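Local coordinates for Ent-copalyl diphosphate synthase (Streptomyces platensis, PDB 5BP8), which belongs to the terpene-cyclase-like proteins, mostly helical, with a C-terminal part related to the squalene-hopene cyclases and probably built on alpha-alpha barrel domains, at residues A[431-436]-A[469-474]; A[137-142]-A[158-163]; A[26-31]-A[500-505]. All coordinates share one frame; numbering follows the deposited sequence.

The three contacts are spread widely through the largely helical chain and none touches another. Contacts 1 and 2 lie near its periphery, their centres about 49 Å apart; contact 1 joins two helices of the part related to squalene-hopene cyclases, contact 2 ties a helix to the loop that follows it. The centre of contact 3 lies about 8 Å from the centre of the chain; this contact brings residues 26-31 to residues 500-505, so the other two fall inside the long loop that it closes. Its centre lies about 29 Å from that of contact 1 and about 30 Å from that of contact 2. Among the three, contact 1 has a bound sulfate ion beside it.

Contact 1 of 3, residues A[431-436]-A[469-474]; sequences WALATQ and GTVARS. With SO4 (sulfate ion), chain D.
Gln436 and Ser474 meet through a pair of hydrogen bonds that join the chain at Gln436, where helix 422-435 gives way to a loop, to helix 469-484. Ser474 OG, set anti to its own backbone N (chi1 175°), donates to Gln436 OE1 at 2.7 Å, coming from above the carbonyl plane of the amide. The other arm of the same amide answers: Gln436 NE2 donates to Ser474 O at 3.1 Å, with the acceptor somewhat tilted from the amide plane. A glutamine suits this place because its long, extended side chain spans the gap and presents a donor and an acceptor together. Gly440 O takes a further bond from NE2, which helps fix the rotation of the amide.

Leu433 packs beside this polar pair. Its CD2 presses on Ser474 CB at 3.4 Å, tighter than usual for two carbons, while Leu433 CD1 reaches Thr470 OG1 at 3.7 Å, the two side chains crossing at about a right angle. The branched leucine end thus packs between helices whose segment axes stay 10.6 Å apart and cross at 56°, and small Ser474 lets it come close.

One residue before Ser474, Arg473 bends at chi3 (-66°), bringing its guanidinium over Gly469 O and Thr470 CA. The sulfate ion lies at the guanidinium edge: Arg473 NE donates to sulfate O3 at 2.8 Å and Arg473 NH2 to sulfate O1 at 2.9 Å. Arg477 binds the same ion and also makes a weak bond to Gln436 OE1. The sulfate probably comes from the crystallisation liquor, so it marks an anion-attracting patch without establishing a biological site. Beside that patch, the donor and acceptor of one neutral amide link Gln436 to Ser474 twice, and the nearby arginine would probably polarise its carbonyl.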
loop_
_atom_site.group_PDB
_atom_site.type_symbol
_atom_site.label_atom_id
_atom_site.label_comp_id
_atom_site.label_asym_id
_atom_site.label_seq_id
_atom_site.Cartn_x
_atom_site.Cartn_y
_atom_site.Cartn_z
ATOM N N TRP A 431 -6.258 -6.521 23.830
ATOM C CA TRP A 431 -5.705 -5.291 23.258
ATOM C C TRP A 431 -6.748 -4.559 22.426
ATOM O O TRP A 431 -6.870 -3.319 22.481
ATOM C CB TRP A 431 -4.461 -5.622 22.438
ATOM C CG TRP A 431 -3.845 -4.463 21.747
ATOM C CD1 TRP A 431 -2.987 -3.558 22.282
ATOM C CD2 TRP A 431 -4.029 -4.084 20.381
ATOM N NE1 TRP A 431 -2.596 -2.640 21.326
ATOM C CE2 TRP A 431 -3.237 -2.927 20.157
ATOM C CE3 TRP A 431 -4.773 -4.603 19.326
ATOM C CZ2 TRP A 431 -3.171 -2.291 18.914
ATOM C CZ3 TRP A 431 -4.703 -3.969 18.090
ATOM C CH2 TRP A 431 -3.904 -2.833 17.899
ATOM N N ALA A 432 -7.526 -5.314 21.671
ATOM C CA ALA A 432 -8.631 -4.734 20.949
ATOM C C ALA A 432 -9.609 -4.032 21.875
ATOM O O ALA A 432 -9.999 -2.906 21.620
ATOM C CB ALA A 432 -9.340 -5.778 20.090
ATOM N N LEU A 433 -10.001 -4.662 22.986
ATOM C CA LEU A 433 -10.981 -4.035 23.855
ATOM C C LEU A 433 -10.395 -2.762 24.457
ATOM O O LEU A 433 -11.083 -1.759 24.623
ATOM C CB LEU A 433 -11.407 -4.999 24.983
ATOM C CG LEU A 433 -12.099 -6.288 24.565
ATOM C CD1 LEU A 433 -12.384 -7.162 25.775
ATOM C CD2 LEU A 433 -13.390 -5.979 23.837
ATOM N N ALA A 434 -9.113 -2.820 24.784
ATOM C CA ALA A 434 -8.443 -1.736 25.471
ATOM C C ALA A 434 -8.222 -0.523 24.577
ATOM O O ALA A 434 -8.069 0.587 25.081
ATOM C CB ALA A 434 -7.111 -2.218 25.993
ATOM N N THR A 435 -8.173 -0.742 23.272
ATOM C CA THR A 435 -7.849 0.340 22.327
ATOM C C THR A 435 -9.049 0.917 21.594
ATOM O O THR A 435 -8.902 1.873 20.811
ATOM C CB THR A 435 -6.848 -0.150 21.266
ATOM O OG1 THR A 435 -7.350 -1.319 20.620
ATOM C CG2 THR A 435 -5.481 -0.427 21.880
ATOM N N GLN A 436 -10.236 0.353 21.825
ATOM C CA GLN A 436 -11.433 0.854 21.160
ATOM C C GLN A 436 -11.708 2.316 21.527
ATOM O O GLN A 436 -11.568 2.702 22.677
ATOM C CB GLN A 436 -12.641 -0.028 21.487
ATOM C CG GLN A 436 -13.848 0.266 20.634
ATOM C CD GLN A 436 -14.964 -0.724 20.839
ATOM O OE1 GLN A 436 -15.049 -1.402 21.881
ATOM N NE2 GLN A 436 -15.812 -0.850 19.830
ATOM N N GLY A 469 -18.755 -11.066 28.126
ATOM C CA GLY A 469 -19.786 -10.322 27.421
ATOM C C GLY A 469 -19.255 -9.064 26.763
ATOM O O GLY A 469 -19.861 -8.553 25.825
ATOM N N THR A 470 -18.133 -8.555 27.272
ATOM C CA THR A 470 -17.499 -7.368 26.706
ATOM C C THR A 470 -17.169 -7.530 25.221
ATOM O O THR A 470 -17.245 -6.558 24.468
ATOM C CB THR A 470 -16.209 -7.013 27.459
ATOM O OG1 THR A 470 -15.399 -8.190 27.616
ATOM C CG2 THR A 470 -16.549 -6.428 28.822
ATOM N N VAL A 471 -16.809 -8.752 24.828
ATOM C CA VAL A 471 -16.386 -9.057 23.473
ATOM C C VAL A 471 -17.513 -8.757 22.500
ATOM O O VAL A 471 -17.326 -8.010 21.531
ATOM C CB VAL A 471 -15.884 -10.519 23.370
ATOM C CG1 VAL A 471 -15.705 -10.974 21.922
ATOM C CG2 VAL A 471 -14.558 -10.658 24.106
ATOM N N ALA A 472 -18.694 -9.307 22.764
ATOM C CA ALA A 472 -19.824 -9.104 21.870
ATOM C C ALA A 472 -20.292 -7.649 21.847
ATOM O O ALA A 472 -20.615 -7.133 20.777
ATOM C CB ALA A 472 -20.970 -10.054 22.206
ATOM N N ARG A 473 -20.286 -6.978 22.997
ATOM C CA ARG A 473 -20.722 -5.585 23.050
ATOM C C ARG A 473 -19.724 -4.688 22.296
ATOM O O ARG A 473 -20.119 -3.756 21.596
ATOM C CB ARG A 473 -20.898 -5.099 24.495
ATOM C CG ARG A 473 -22.019 -5.821 25.252
ATOM C CD ARG A 473 -22.360 -5.191 26.600
ATOM N NE ARG A 473 -21.265 -5.291 27.567
ATOM C CZ ARG A 473 -20.989 -6.354 28.326
ATOM N NH1 ARG A 473 -21.732 -7.458 28.270
ATOM N NH2 ARG A 473 -19.950 -6.314 29.160
ATOM N N SER A 474 -18.436 -4.980 22.455
ATOM C CA SER A 474 -17.398 -4.229 21.745
ATOM C C SER A 474 -17.577 -4.350 20.238
ATOM O O SER A 474 -17.585 -3.341 19.526
ATOM C CB SER A 474 -16.004 -4.714 22.150
ATOM O OG SER A 474 -14.979 -4.072 21.381
HETATM S S SO4 D . -18.869 -2.682 28.290
HETATM O O1 SO4 D . -18.846 -3.685 29.387
HETATM O O2 SO4 D . -17.501 -2.152 28.092
HETATM O O3 SO4 D . -19.364 -3.340 27.062
HETATM O O4 SO4 D . -19.763 -1.551 28.643
#

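Contact 2 of 3, residues A[137-142]-A[158-163]; sequences DINTRL and GTTLTS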
loop_
_atom_site.group_PDB
_atom_site.type_symbol
_atom_site.label_atom_id
_atom_site.label_comp_id
_atom_site.label_asym_id
_atom_site.label_seq_id
_atom_site.Cartn_x
_atom_site.Cartn_y
_atom_site.Cartn_z
ATOM N N ASP A 137 17.067 17.229 -5.589
ATOM C CA ASP A 137 16.433 18.031 -6.647
ATOM C C ASP A 137 15.886 19.339 -6.091
ATOM O O ASP A 137 15.988 20.384 -6.746
ATOM C CB ASP A 137 15.326 17.248 -7.360
ATOM C CG ASP A 137 15.875 16.256 -8.398
ATOM O OD1 ASP A 137 17.053 16.401 -8.811
ATOM O OD2 ASP A 137 15.112 15.375 -8.836
ATOM N N ILE A 138 15.335 19.288 -4.884
ATOM C CA ILE A 138 14.874 20.522 -4.212
ATOM C C ILE A 138 16.047 21.488 -4.033
ATOM O O ILE A 138 15.972 22.652 -4.419
ATOM C CB ILE A 138 14.212 20.228 -2.858
ATOM C CG1 ILE A 138 12.855 19.548 -3.102
ATOM C CG2 ILE A 138 14.023 21.530 -2.057
ATOM C CD1 ILE A 138 12.251 18.948 -1.843
ATOM N N ASN A 139 17.162 20.989 -3.527
ATOM C CA ASN A 139 18.302 21.858 -3.319
ATOM C C ASN A 139 18.831 22.451 -4.625
ATOM O O ASN A 139 19.199 23.617 -4.659
ATOM C CB ASN A 139 19.396 21.144 -2.525
ATOM C CG ASN A 139 19.055 21.066 -1.070
ATOM O OD1 ASN A 139 18.412 21.982 -0.535
ATOM N ND2 ASN A 139 19.471 19.989 -0.402
ATOM N N THR A 140 18.802 21.673 -5.695
ATOM C CA THR A 140 19.158 22.189 -7.013
ATOM C C THR A 140 18.254 23.329 -7.434
ATOM O O THR A 140 18.740 24.390 -7.906
ATOM C CB THR A 140 19.176 21.043 -8.050
ATOM O OG1 THR A 140 20.202 20.122 -7.660
ATOM C CG2 THR A 140 19.465 21.553 -9.430
ATOM N N ARG A 141 16.945 23.146 -7.253
ATOM C CA ARG A 141 15.986 24.187 -7.593
ATOM C C ARG A 141 16.150 25.432 -6.724
ATOM O O ARG A 141 16.023 26.545 -7.226
ATOM C CB ARG A 141 14.551 23.688 -7.478
ATOM C CG ARG A 141 14.221 22.530 -8.399
ATOM C CD ARG A 141 13.989 22.973 -9.809
ATOM N NE ARG A 141 13.651 21.816 -10.635
ATOM C CZ ARG A 141 13.604 21.840 -11.966
ATOM N NH1 ARG A 141 13.875 22.969 -12.645
ATOM N NH2 ARG A 141 13.300 20.724 -12.624
ATOM N N LEU A 142 16.433 25.242 -5.433
ATOM C CA LEU A 142 16.644 26.370 -4.522
ATOM C C LEU A 142 17.854 27.200 -4.912
ATOM O O LEU A 142 17.837 28.449 -4.803
ATOM C CB LEU A 142 16.805 25.888 -3.075
ATOM C CG LEU A 142 15.539 25.295 -2.453
ATOM C CD1 LEU A 142 15.807 24.762 -1.052
ATOM C CD2 LEU A 142 14.404 26.295 -2.403
ATOM N N GLY A 158 19.022 30.090 -2.689
ATOM C CA GLY A 158 20.298 29.663 -2.165
ATOM C C GLY A 158 20.285 28.891 -0.846
ATOM O O GLY A 158 21.359 28.606 -0.275
ATOM N N THR A 159 19.104 28.592 -0.320
ATOM C CA THR A 159 18.985 27.736 0.861
ATOM C C THR A 159 19.421 26.311 0.501
ATOM O O THR A 159 19.187 25.873 -0.607
ATOM C CB THR A 159 17.522 27.706 1.370
ATOM O OG1 THR A 159 17.187 29.003 1.905
ATOM C CG2 THR A 159 17.326 26.637 2.456
ATOM N N THR A 160 20.058 25.619 1.442
ATOM C CA THR A 160 20.347 24.200 1.332
ATOM C C THR A 160 19.661 23.521 2.493
ATOM O O THR A 160 19.970 23.811 3.639
ATOM C CB THR A 160 21.853 23.905 1.428
ATOM O OG1 THR A 160 22.531 24.649 0.415
ATOM C CG2 THR A 160 22.134 22.423 1.225
ATOM N N LEU A 161 18.691 22.654 2.187
ATOM C CA LEU A 161 18.038 21.853 3.196
ATOM C C LEU A 161 18.877 20.613 3.479
ATOM O O LEU A 161 19.474 20.036 2.568
ATOM C CB LEU A 161 16.670 21.422 2.699
ATOM C CG LEU A 161 15.648 22.510 2.425
ATOM C CD1 LEU A 161 14.397 21.863 1.862
ATOM C CD2 LEU A 161 15.341 23.317 3.659
ATOM N N THR A 162 18.942 20.222 4.742
ATOM C CA THR A 162 19.668 19.015 5.118
ATOM C C THR A 162 18.833 18.187 6.086
ATOM O O THR A 162 17.878 18.675 6.676
ATOM C CB THR A 162 21.031 19.351 5.790
ATOM O OG1 THR A 162 20.805 19.846 7.102
ATOM C CG2 THR A 162 21.799 20.390 5.004
ATOM N N SER A 163 19.224 16.939 6.265
ATOM C CA SER A 163 18.570 16.070 7.198
ATOM C C SER A 163 19.601 15.187 7.891
ATOM O O SER A 163 20.501 14.662 7.238
ATOM C CB SER A 163 17.573 15.168 6.478
ATOM O OG SER A 163 17.037 14.186 7.372
HETATM O O HOH W 1 20.673 24.764 -2.572
#
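Asn139 grips Leu161 with both arms of its amide. Leu161 N donates to Asn139 OD1 at 2.8 Å, somewhat tilted from the carbonyl plane, and Asn139 ND2 returns a bond to Leu161 O at 3.0 Å, lying in the carbonyl plane on a lone pair. With CG beside its backbone N (chi1 -77°), the asparagine holds its amide against both polar backbone atoms of one residue, a short side chain that mimics a peptide group.

Backbone and water bonds add to this. Gly158 N donates to Leu142 O at 2.9 Å, almost straight at 173°, and glycine readily adopts the positive phi found here. A water donates to both Asn139 O and Thr159 O, bridging the helix to the loop.

Apolar contacts lie alongside. Leu142 CD1 meets Leu161 CG at 4.1 Å, the side chains crossing at about a right angle, and Ile138 CG2 touches Leu161 CD1 at 4.0 Å. Leu109, on helix 98-116, touches all three of these side chains, so Leu161 brings the loop into the apolar cluster that helix 127-144 forms with helix 98-116.

Residues 158-163 have no regular structure, yet they are held to the helix by a backbone bond at Gly158, a water at Thr159 and the Asn139 amide at Leu161. That amide supplies the donor and acceptor that pair with the N-H and C=O of Leu161, as a peptide group would.

Contact 3 of 3, residues A[26-31]-A[500-505]; sequences LVAPSV and IYAPVT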
loop_
_atom_site.group_PDB
_atom_site.type_symbol
_atom_site.label_atom_id
_atom_site.label_comp_id
_atom_site.label_asym_id
_atom_site.label_seq_id
_atom_site.Cartn_x
_atom_site.Cartn_y
_atom_site.Cartn_z
ATOM N N LEU A 26 -8.795 -1.061 -7.384
ATOM C CA LEU A 26 -9.001 0.347 -7.031
ATOM C C LEU A 26 -8.066 0.790 -5.912
ATOM O O LEU A 26 -8.123 0.285 -4.767
ATOM C CB LEU A 26 -10.463 0.629 -6.660
ATOM C CG LEU A 26 -10.806 2.045 -6.194
ATOM C CD1 LEU A 26 -10.432 3.090 -7.240
ATOM C CD2 LEU A 26 -12.305 2.134 -5.855
ATOM N N VAL A 27 -7.184 1.722 -6.263
ATOM C CA VAL A 27 -6.311 2.411 -5.313
ATOM C C VAL A 27 -6.580 3.885 -5.457
ATOM O O VAL A 27 -6.483 4.416 -6.582
ATOM C CB VAL A 27 -4.799 2.104 -5.529
ATOM C CG1 VAL A 27 -3.952 2.916 -4.529
ATOM C CG2 VAL A 27 -4.501 0.619 -5.342
ATOM N N ALA A 28 -6.907 4.557 -4.355
ATOM C CA ALA A 28 -7.223 5.995 -4.407
ATOM C C ALA A 28 -5.965 6.790 -4.721
ATOM O O ALA A 28 -4.857 6.359 -4.385
ATOM C CB ALA A 28 -7.798 6.466 -3.081
ATOM N N PRO A 29 -6.122 7.959 -5.353
ATOM C CA PRO A 29 -4.930 8.792 -5.539
ATOM C C PRO A 29 -4.296 9.202 -4.239
ATOM O O PRO A 29 -4.948 9.219 -3.188
ATOM C CB PRO A 29 -5.456 10.042 -6.279
ATOM C CG PRO A 29 -6.798 9.659 -6.833
ATOM C CD PRO A 29 -7.309 8.479 -6.052
ATOM N N SER A 30 -3.006 9.491 -4.299
ATOM C CA SER A 30 -2.351 10.163 -3.206
ATOM C C SER A 30 -1.396 11.213 -3.729
ATOM O O SER A 30 -1.212 11.385 -4.944
ATOM C CB SER A 30 -1.627 9.176 -2.264
ATOM O OG SER A 30 -0.582 8.508 -2.940
ATOM N N VAL A 31 -0.809 11.945 -2.792
ATOM C CA VAL A 31 0.027 13.086 -3.148
ATOM C C VAL A 31 1.306 12.666 -3.864
ATOM O O VAL A 31 1.700 13.291 -4.841
ATOM C CB VAL A 31 0.366 13.883 -1.871
ATOM C CG1 VAL A 31 1.465 14.900 -2.120
ATOM C CG2 VAL A 31 -0.900 14.550 -1.324
ATOM N N ILE A 500 1.502 6.476 1.642
ATOM C CA ILE A 500 0.588 5.411 2.105
ATOM C C ILE A 500 -0.694 5.487 1.268
ATOM O O ILE A 500 -1.180 6.587 0.941
ATOM C CB ILE A 500 0.273 5.453 3.614
ATOM C CG1 ILE A 500 -0.021 6.872 4.147
ATOM C CG2 ILE A 500 1.442 4.862 4.385
ATOM C CD1 ILE A 500 -0.195 6.943 5.659
ATOM N N TYR A 501 -1.184 4.321 0.847
ATOM C CA TYR A 501 -2.274 4.211 -0.094
ATOM C C TYR A 501 -3.456 3.448 0.433
ATOM O O TYR A 501 -3.323 2.658 1.382
ATOM C CB TYR A 501 -1.787 3.564 -1.400
ATOM C CG TYR A 501 -1.467 2.086 -1.357
ATOM C CD1 TYR A 501 -0.170 1.627 -1.068
ATOM C CD2 TYR A 501 -2.444 1.134 -1.663
ATOM C CE1 TYR A 501 0.110 0.283 -1.028
ATOM C CE2 TYR A 501 -2.154 -0.215 -1.645
ATOM C CZ TYR A 501 -0.876 -0.637 -1.354
ATOM O OH TYR A 501 -0.604 -2.000 -1.337
ATOM N N ALA A 502 -4.606 3.717 -0.177
ATOM C CA ALA A 502 -5.881 3.097 0.189
ATOM C C ALA A 502 -6.396 2.189 -0.923
ATOM O O ALA A 502 -6.851 2.675 -1.994
ATOM C CB ALA A 502 -6.941 4.153 0.503
ATOM N N PRO A 503 -6.342 0.878 -0.681
ATOM C CA PRO A 503 -6.986 -0.069 -1.602
ATOM C C PRO A 503 -8.473 -0.165 -1.244
ATOM O O PRO A 503 -8.895 -0.947 -0.348
ATOM C CB PRO A 503 -6.228 -1.340 -1.355
ATOM C CG PRO A 503 -5.933 -1.301 0.132
ATOM C CD PRO A 503 -5.737 0.180 0.461
ATOM N N VAL A 504 -9.258 0.658 -1.924
ATOM C CA VAL A 504 -10.616 0.974 -1.493
ATOM C C VAL A 504 -11.529 -0.270 -1.517
ATOM O O VAL A 504 -12.324 -0.476 -0.620
ATOM C CB VAL A 504 -11.210 2.115 -2.362
ATOM C CG1 VAL A 504 -12.700 2.304 -2.098
ATOM C CG2 VAL A 504 -10.425 3.421 -2.151
ATOM N N THR A 505 -11.385 -1.101 -2.533
ATOM C CA THR A 505 -12.275 -2.258 -2.671
ATOM C C THR A 505 -11.903 -3.288 -1.609
ATOM O O THR A 505 -12.770 -3.932 -1.009
ATOM C CB THR A 505 -12.178 -2.842 -4.068
ATOM O OG1 THR A 505 -12.519 -1.814 -5.026
ATOM C CG2 THR A 505 -13.107 -4.043 -4.227
HETATM O O HOH W 2 -8.785 -2.113 -3.631
HETATM O O HOH W 3 -4.296 5.954 -1.862
#
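In what is probably an alpha-alpha barrel, terpene-cyclase-like fold, the loop before helix 31-40, residues 26-31, runs roughly antiparallel to residues 500-505, bringing the early chain against its last helix. Ala28 N donates to Ala502 O at 3.0 Å, nearly straight at 165°. Val504 N, in the first turn of the helix, makes a weak bond to Leu26 O; Pro503 just before it has no N-H to offer, and Pro503 CA instead approaches Leu26 O at 3.4 Å.

Apolar side chains close the seam. Leu26 CD2 lies against Val504 CB at 3.7 Å, with CG anti to the backbone N (chi1 177°), which carries the branched end toward Val504, and Val504 CG2 continues to Ala28 CB. Small Ala28 and Ala502 suit this close approach of the backbones. Val27 CG1 touches Tyr501 CD2 obliquely at 3.7 Å, and the tyrosine ring also meets that of Trp495. Ser30 OG is bonded to Asp499, just before Ile500.

Two waters complete the join. One donates to Leu26 O and weakly accepts from Thr505 N; the other donates to Ala28 O at 2.6 Å and accepts from Ala502 N at 2.8 Å.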